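Local coordinates for protein tyrosine--tRNA ligase, mitochondrial (Emericella nidulans, PDB 5IHX) that probably joins L-tyrosine to its cognate mitochondrial tRNA in an ATP-dependent reaction, as an aminoacyl-tRNA synthetase of the first class, at residues 102-107 and 135-140. Numbering follows the deposited sequence.
Sequences FLLGGA and SMHMQL. With TYR (tyrosine), chain C.
Strand 102-104, bearing Phe102 and Leu104, and helix 135-140, bearing Met136, His137 and Leu140, run nearly antiparallel, at 172°, with their axes 10.0 Å apart at closest approach. Leu104 makes the central contact: with CG anti to the backbone N (chi1 -177°), its two methyls reach the helix at different residues. Its CD1 lies 3.7 Å from Met136 CG and 4.0 Å from Leu140 CD1, one helical turn further on. Its other methyl, CD2, sits 3.9 Å from His137 CB and near the plane of the imidazole, at the ring's edge. Met136 is bent at chi2 and chi3, which carries the end of its side chain away from the strand although CB points toward it. A second, looser touch is made by Leu140 CD2, which comes obliquely to the Phe102 ring, 4.2 Å from Phe102 CD1. Every one of these meetings is apolar or van der Waals in kind. Leu103 points away from the helix, and its CD2 is 3.1 Å from the hydroxyl OH of the bound tyrosine, so alternate strand residues serve the helix and the substrate pocket. In the parallel part of the nucleotide-binding (Rossmann-like) sheet of the catalytic domain, strand 100-104 runs between strands 68-72 and 164-168; helix 126-153 packs on this layer, Leu140 also touching Val72 and Leu166.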
ATOM      1  N   PHE A 102      -4.461  -1.844 -24.438  1.00 27.95           N
ATOM      2  CA  PHE A 102      -4.914  -3.014 -23.699  1.00 20.71           C
ATOM      3  C   PHE A 102      -4.037  -3.162 -22.472  1.00 26.93           C
ATOM      4  O   PHE A 102      -2.828  -3.366 -22.594  1.00 30.58           O
ATOM      5  CB  PHE A 102      -4.840  -4.284 -24.556  1.00 28.89           C
ATOM      6  CG  PHE A 102      -5.684  -4.237 -25.800  1.00 30.23           C
ATOM      7  CD1 PHE A 102      -6.836  -5.000 -25.892  1.00 36.64           C
ATOM      8  CD2 PHE A 102      -5.328  -3.441 -26.876  1.00 31.10           C
ATOM      9  CE1 PHE A 102      -7.616  -4.971 -27.030  1.00 37.60           C
ATOM     10  CE2 PHE A 102      -6.107  -3.408 -28.018  1.00 35.90           C
ATOM     11  CZ  PHE A 102      -7.252  -4.175 -28.093  1.00 29.42           C
ATOM     12  N   LEU A 103      -4.641  -3.062 -21.293  1.00 29.67           N
ATOM     13  CA  LEU A 103      -3.891  -3.160 -20.048  1.00 28.61           C
ATOM     14  C   LEU A 103      -4.081  -4.521 -19.394  1.00 26.59           C
ATOM     15  O   LEU A 103      -5.185  -4.873 -18.983  1.00 30.17           O
ATOM     16  CB  LEU A 103      -4.313  -2.057 -19.076  1.00 36.07           C
ATOM     17  CG  LEU A 103      -3.571  -2.054 -17.738  1.00 34.78           C
ATOM     18  CD1 LEU A 103      -2.102  -1.726 -17.947  1.00 46.60           C
ATOM     19  CD2 LEU A 103      -4.209  -1.076 -16.774  1.00 48.01           C
ATOM     20  N   LEU A 104      -2.993  -5.277 -19.295  1.00 31.29           N
ATOM     21  CA  LEU A 104      -3.019  -6.570 -18.629  1.00 31.62           C
ATOM     22  C   LEU A 104      -2.649  -6.366 -17.165  1.00 28.00           C
ATOM     23  O   LEU A 104      -1.557  -5.896 -16.846  1.00 29.64           O
ATOM     24  CB  LEU A 104      -2.058  -7.547 -19.311  1.00 30.64           C
ATOM     25  CG  LEU A 104      -2.018  -8.981 -18.778  1.00 34.13           C
ATOM     26  CD1 LEU A 104      -3.381  -9.654 -18.867  1.00 33.00           C
ATOM     27  CD2 LEU A 104      -0.974  -9.786 -19.535  1.00 34.80           C
ATOM     28  N   GLY A 105      -3.572  -6.714 -16.277  1.00 28.32           N
ATOM     29  CA  GLY A 105      -3.392  -6.474 -14.857  1.00 29.70           C
ATOM     30  C   GLY A 105      -2.588  -7.552 -14.160  1.00 28.46           C
ATOM     31  O   GLY A 105      -3.100  -8.227 -13.273  1.00 31.19           O
ATOM     32  N   GLY A 106      -1.327  -7.704 -14.547  1.00 29.93           N
ATOM     33  CA  GLY A 106      -0.480  -8.729 -13.966  1.00 33.15           C
ATOM     34  C   GLY A 106      -0.303  -8.542 -12.470  1.00 46.73           C
ATOM     35  O   GLY A 106      -0.337  -9.509 -11.708  1.00 51.31           O
ATOM     36  N   ALA A 107      -0.115  -7.295 -12.049  1.00 43.82           N
ATOM     37  CA  ALA A 107       0.071  -6.981 -10.636  1.00 45.74           C
ATOM     38  C   ALA A 107      -1.264  -6.975  -9.896  1.00 42.86           C
ATOM     39  O   ALA A 107      -1.405  -7.603  -8.849  1.00 47.92           O
ATOM     40  CB  ALA A 107       0.763  -5.641 -10.478  1.00 43.33           C
ATOM     41  N   SER A 135      -0.079 -16.631 -21.043  1.00 30.99           N
ATOM     42  CA  SER A 135      -1.055 -17.084 -22.029  1.00 33.48           C
ATOM     43  C   SER A 135      -1.985 -15.952 -22.452  1.00 35.94           C
ATOM     44  O   SER A 135      -2.308 -15.810 -23.631  1.00 35.74           O
ATOM     45  CB  SER A 135      -1.878 -18.249 -21.475  1.00 31.79           C
ATOM     46  OG  SER A 135      -1.050 -19.361 -21.185  1.00 51.74           O
ATOM     47  N   MET A 136      -2.414 -15.147 -21.485  1.00 30.88           N
ATOM     48  CA  MET A 136      -3.320 -14.041 -21.766  1.00 35.08           C
ATOM     49  C   MET A 136      -2.607 -12.960 -22.576  1.00 26.54           C
ATOM     50  O   MET A 136      -3.205 -12.327 -23.445  1.00 27.97           O
ATOM     51  CB  MET A 136      -3.865 -13.439 -20.470  1.00 36.58           C
ATOM     52  CG  MET A 136      -4.977 -12.419 -20.690  1.00 58.34           C
ATOM     53  SD  MET A 136      -6.282 -12.477 -19.442  1.00 58.48           S
ATOM     54  CE  MET A 136      -6.994 -14.092 -19.733  1.00 56.70           C
ATOM     55  N   HIS A 137      -1.327 -12.752 -22.282  1.00 29.86           N
ATOM     56  CA  HIS A 137      -0.520 -11.777 -23.006  1.00 32.80           C
ATOM     57  C   HIS A 137      -0.432 -12.141 -24.489  1.00 32.34           C
ATOM     58  O   HIS A 137      -0.585 -11.284 -25.361  1.00 29.91           O
ATOM     59  CB  HIS A 137       0.882 -11.690 -22.396  1.00 41.60           C
ATOM     60  CG  HIS A 137       1.765 -10.673 -23.050  1.00 38.80           C
ATOM     61  ND1 HIS A 137       1.915  -9.394 -22.558  1.00 41.71           N
ATOM     62  CD2 HIS A 137       2.545 -10.745 -24.155  1.00 43.15           C
ATOM     63  CE1 HIS A 137       2.750  -8.722 -23.330  1.00 40.10           C
ATOM     64  NE2 HIS A 137       3.146  -9.519 -24.308  1.00 45.23           N
ATOM     65  N   MET A 138      -0.189 -13.419 -24.768  1.00 31.92           N
ATOM     66  CA  MET A 138      -0.122 -13.903 -26.144  1.00 27.00           C
ATOM     67  C   MET A 138      -1.461 -13.731 -26.851  1.00 25.14           C
ATOM     68  O   MET A 138      -1.519 -13.316 -28.009  1.00 27.37           O
ATOM     69  CB  MET A 138       0.283 -15.376 -26.180  1.00 30.04           C
ATOM     70  CG  MET A 138       1.737 -15.644 -25.823  1.00 39.10           C
ATOM     71  SD  MET A 138       2.074 -17.403 -25.595  1.00 78.88           S
ATOM     72  CE  MET A 138       1.543 -18.074 -27.173  1.00 66.71           C
ATOM     73  N   GLN A 139      -2.539 -14.049 -26.141  1.00 26.82           N
ATOM     74  CA  GLN A 139      -3.877 -13.970 -26.717  1.00 30.60           C
ATOM     75  C   GLN A 139      -4.258 -12.535 -27.056  1.00 32.71           C
ATOM     76  O   GLN A 139      -4.921 -12.284 -28.062  1.00 31.10           O
ATOM     77  CB  GLN A 139      -4.905 -14.576 -25.763  1.00 28.99           C
ATOM     78  CG  GLN A 139      -6.330 -14.525 -26.293  1.00 34.16           C
ATOM     79  CD  GLN A 139      -7.304 -15.290 -25.427  1.00 36.60           C
ATOM     80  OE1 GLN A 139      -7.807 -14.773 -24.427  1.00 35.02           O
ATOM     81  NE2 GLN A 139      -7.588 -16.531 -25.816  1.00 32.49           N
ATOM     82  N   LEU A 140      -3.838 -11.598 -26.213  1.00 24.85           N
ATOM     83  CA  LEU A 140      -4.129 -10.187 -26.434  1.00 27.61           C
ATOM     84  C   LEU A 140      -3.338  -9.648 -27.622  1.00 25.06           C
ATOM     85  O   LEU A 140      -3.840  -8.837 -28.401  1.00 27.28           O
ATOM     86  CB  LEU A 140      -3.818  -9.377 -25.174  1.00 27.65           C
ATOM     87  CG  LEU A 140      -4.804  -9.556 -24.016  1.00 31.13           C
ATOM     88  CD1 LEU A 140      -4.239  -8.975 -22.731  1.00 33.30           C
ATOM     89  CD2 LEU A 140      -6.131  -8.893 -24.346  1.00 31.95           C
TER
HETATM   90  N   TYR C 501     -10.396  -4.242 -12.408  1.00 56.37           N
HETATM   91  CA  TYR C 501     -10.781  -4.701 -13.774  1.00 53.00           C
HETATM   92  C   TYR C 501     -11.533  -6.026 -13.710  1.00 64.03           C
HETATM   93  O   TYR C 501     -12.348  -6.340 -14.580  1.00 65.23           O
HETATM   94  CB  TYR C 501      -9.543  -4.843 -14.660  1.00 42.72           C
HETATM   95  CG  TYR C 501      -8.644  -3.632 -14.633  1.00 46.65           C
HETATM   96  CD1 TYR C 501      -9.072  -2.417 -15.156  1.00 37.83           C
HETATM   97  CD2 TYR C 501      -7.370  -3.699 -14.085  1.00 41.38           C
HETATM   98  CE1 TYR C 501      -8.256  -1.306 -15.135  1.00 42.87           C
HETATM   99  CE2 TYR C 501      -6.547  -2.594 -14.059  1.00 40.14           C
HETATM  100  CZ  TYR C 501      -6.994  -1.400 -14.587  1.00 45.09           C
HETATM  101  OH  TYR C 501      -6.179  -0.294 -14.562  1.00 52.22           O
HETATM  102  OXT TYR C 501     -11.336  -6.816 -12.787  1.00 60.43           O